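PDB 3TO3: citryl-spermidine/3,4-dihydroxybenzoyl-citryl-spermidine:spermidine ligase from Bacillus anthracis, which catalyses the ATP-dependent condensation of spermidine with a citryl-spermidine intermediate in the biosynthesis of the siderophore petrobactin. Local coordinates for residues E506-D510 with A511-F515. Sequence-based numbering, arbitrary orientation.
Sequences EMVLD and ALFLF
The carbonyl O of Met-507 takes two backbone N-H groups, a weak, bent bond from Ala-511 N and a nearly straight one (168°) from Leu-512 N at 3.2 Å. That fork marks the switch to pi-helical turns within helix 502-528. From here the i to i+5 pattern runs on: Phe-513 N reaches Val-508 O weakly, Leu-514 N binds Leu-509 O at 2.8 Å, and Phe-515 N meets Asp-510 O at 3.2 Å. Two pairs five apart, Val-508 with Phe-513 and Asp-510 with Phe-515, point the same way side by side. Val-508 CG1, anti to its own N (chi1 172°), lies 3.8 Å from Phe-513 CE2, while Leu-509 CD2 sits at the edge of the same ring. Val-508 packs on Val-429 and Phe-513 on Ile-422, both of helix 410-432, and Trp-536 meets the Phe-513 ring edge-to-face. Farther round the helix, Met-507 bends at chi2 and chi3 and lays SE against Ala-511 CB at 3.8 Å. The Phe-515 ring is turned 59° from the Asp-510 carboxylate; its side chain comes within about 7 Å of the bound ATP, which puts the Phe-515 end of the wide turns close to the nucleotide pocket. The Asp-510 carboxylate is buried: OD2 accepts a weak hydrogen bond from Glu-570 N, whereas OD1 lacks a polar partner and rests 3.6 Å from both Leu-514 CD1 and Phe-515 CE2.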
ATOM      1  N   GLU B 506      11.821 -27.056  21.414  1.00 53.40           N
ATOM      2  CA  GLU B 506      11.283 -26.607  20.141  1.00 50.55           C
ATOM      3  C   GLU B 506      12.262 -25.765  19.313  1.00 47.97           C
ATOM      4  O   GLU B 506      12.297 -25.901  18.096  1.00 45.99           O
ATOM      5  CB  GLU B 506       9.946 -25.919  20.327  1.00 50.64           C
ATOM      6  CG  GLU B 506       8.877 -26.863  20.861  1.00 54.66           C
ATOM      7  CD  GLU B 506       7.747 -26.115  21.582  1.00 64.30           C
ATOM      8  OE1 GLU B 506       7.831 -24.864  21.725  1.00 65.83           O
ATOM      9  OE2 GLU B 506       6.780 -26.782  22.006  1.00 64.39           O
HETATM   10  N   MSE B 507      13.079 -24.925  19.945  1.00 47.03           N
HETATM   11  CA  MSE B 507      14.034 -24.131  19.175  1.00 43.53           C
HETATM   12  C   MSE B 507      15.070 -25.018  18.476  1.00 54.33           C
HETATM   13  O   MSE B 507      15.535 -24.717  17.365  1.00 63.79           O
HETATM   14  CB  MSE B 507      14.738 -23.082  20.032  1.00 62.14           C
HETATM   15  CG  MSE B 507      15.524 -22.042  19.213  1.00 72.39           C
HETATM   16 SE   MSE B 507      14.346 -20.749  18.300  0.73 71.30          SE
HETATM   17  CE  MSE B 507      14.058 -19.521  19.813  1.00 49.32           C
ATOM     18  N   VAL B 508      15.443 -26.113  19.121  1.00 43.91           N
ATOM     19  CA  VAL B 508      16.343 -27.044  18.478  1.00 37.69           C
ATOM     20  C   VAL B 508      15.685 -27.868  17.318  1.00 53.10           C
ATOM     21  O   VAL B 508      16.198 -27.907  16.183  1.00 45.39           O
ATOM     22  CB  VAL B 508      17.040 -27.951  19.510  1.00 43.88           C
ATOM     23  CG1 VAL B 508      17.818 -29.048  18.801  1.00 38.08           C
ATOM     24  CG2 VAL B 508      17.986 -27.102  20.433  1.00 31.63           C
ATOM     25  N   LEU B 509      14.562 -28.519  17.613  1.00 39.88           N
ATOM     26  CA  LEU B 509      13.927 -29.407  16.656  1.00 46.51           C
ATOM     27  C   LEU B 509      13.381 -28.599  15.489  1.00 53.00           C
ATOM     28  O   LEU B 509      13.630 -28.934  14.330  1.00 54.53           O
ATOM     29  CB  LEU B 509      12.802 -30.240  17.299  1.00 35.27           C
ATOM     30  CG  LEU B 509      13.301 -31.187  18.388  1.00 38.98           C
ATOM     31  CD1 LEU B 509      12.132 -32.065  18.866  1.00 40.00           C
ATOM     32  CD2 LEU B 509      14.492 -32.032  17.911  1.00 40.51           C
ATOM     33  N   ASP B 510      12.640 -27.546  15.821  1.00 50.67           N
ATOM     34  CA  ASP B 510      11.911 -26.729  14.860  1.00 52.41           C
ATOM     35  C   ASP B 510      12.785 -25.723  14.117  1.00 42.85           C
ATOM     36  O   ASP B 510      12.740 -25.620  12.910  1.00 55.50           O
ATOM     37  CB  ASP B 510      10.800 -25.979  15.604  1.00 66.41           C
ATOM     38  CG  ASP B 510       9.563 -25.760  14.765  1.00 75.12           C
ATOM     39  OD1 ASP B 510       9.232 -26.636  13.958  1.00 83.84           O
ATOM     40  OD2 ASP B 510       8.897 -24.717  14.933  1.00 82.39           O
ATOM     41  N   ALA B 511      13.592 -24.968  14.825  1.00 40.52           N
ATOM     42  CA  ALA B 511      14.319 -23.925  14.136  1.00 41.60           C
ATOM     43  C   ALA B 511      15.621 -24.470  13.522  1.00 52.06           C
ATOM     44  O   ALA B 511      15.828 -24.401  12.306  1.00 55.17           O
ATOM     45  CB  ALA B 511      14.553 -22.738  15.024  1.00 39.32           C
ATOM     46  N   LEU B 512      16.508 -24.978  14.364  1.00 46.54           N
ATOM     47  CA  LEU B 512      17.767 -25.535  13.871  1.00 47.03           C
ATOM     48  C   LEU B 512      17.598 -26.651  12.825  1.00 44.74           C
ATOM     49  O   LEU B 512      18.278 -26.636  11.795  1.00 51.75           O
ATOM     50  CB  LEU B 512      18.635 -26.036  15.030  1.00 33.02           C
ATOM     51  CG  LEU B 512      20.042 -26.520  14.659  1.00 47.08           C
ATOM     52  CD1 LEU B 512      20.938 -25.403  14.037  1.00 34.35           C
ATOM     53  CD2 LEU B 512      20.714 -27.140  15.896  1.00 41.99           C
ATOM     54  N   PHE B 513      16.704 -27.603  13.092  1.00 32.75           N
ATOM     55  CA  PHE B 513      16.633 -28.851  12.317  1.00 39.23           C
ATOM     56  C   PHE B 513      15.565 -28.819  11.246  1.00 47.01           C
ATOM     57  O   PHE B 513      15.886 -28.738  10.085  1.00 50.39           O
ATOM     58  CB  PHE B 513      16.458 -30.072  13.226  1.00 39.26           C
ATOM     59  CG  PHE B 513      17.724 -30.463  13.953  1.00 43.10           C
ATOM     60  CD1 PHE B 513      18.956 -30.287  13.357  1.00 49.29           C
ATOM     61  CD2 PHE B 513      17.681 -30.976  15.228  1.00 47.63           C
ATOM     62  CE1 PHE B 513      20.126 -30.635  14.005  1.00 47.93           C
ATOM     63  CE2 PHE B 513      18.837 -31.309  15.885  1.00 52.71           C
ATOM     64  CZ  PHE B 513      20.071 -31.139  15.275  1.00 47.12           C
ATOM     65  N   LEU B 514      14.305 -28.833  11.653  1.00 46.86           N
ATOM     66  CA  LEU B 514      13.197 -28.876  10.727  1.00 40.81           C
ATOM     67  C   LEU B 514      13.273 -27.801   9.626  1.00 41.12           C
ATOM     68  O   LEU B 514      13.200 -28.134   8.460  1.00 49.44           O
ATOM     69  CB  LEU B 514      11.860 -28.830  11.494  1.00 38.17           C
ATOM     70  CG  LEU B 514      10.570 -29.131  10.717  1.00 46.64           C
ATOM     71  CD1 LEU B 514       9.403 -29.449  11.659  1.00 50.16           C
ATOM     72  CD2 LEU B 514      10.202 -27.956   9.848  1.00 40.67           C
ATOM     73  N   PHE B 515      13.425 -26.527   9.971  1.00 48.03           N
ATOM     74  CA  PHE B 515      13.417 -25.467   8.937  1.00 51.22           C
ATOM     75  C   PHE B 515      14.782 -25.111   8.363  1.00 53.53           C
ATOM     76  O   PHE B 515      14.870 -24.262   7.492  1.00 63.20           O
ATOM     77  CB  PHE B 515      12.765 -24.158   9.438  1.00 47.69           C
ATOM     78  CG  PHE B 515      11.298 -24.282   9.698  1.00 66.41           C
ATOM     79  CD1 PHE B 515      10.422 -24.615   8.670  1.00 72.82           C
ATOM     80  CD2 PHE B 515      10.784 -24.081  10.990  1.00 78.72           C
ATOM     81  CE1 PHE B 515       9.054 -24.752   8.922  1.00 87.35           C
ATOM     82  CE2 PHE B 515       9.413 -24.207  11.253  1.00 82.20           C
ATOM     83  CZ  PHE B 515       8.547 -24.545  10.222  1.00 88.97           C
TER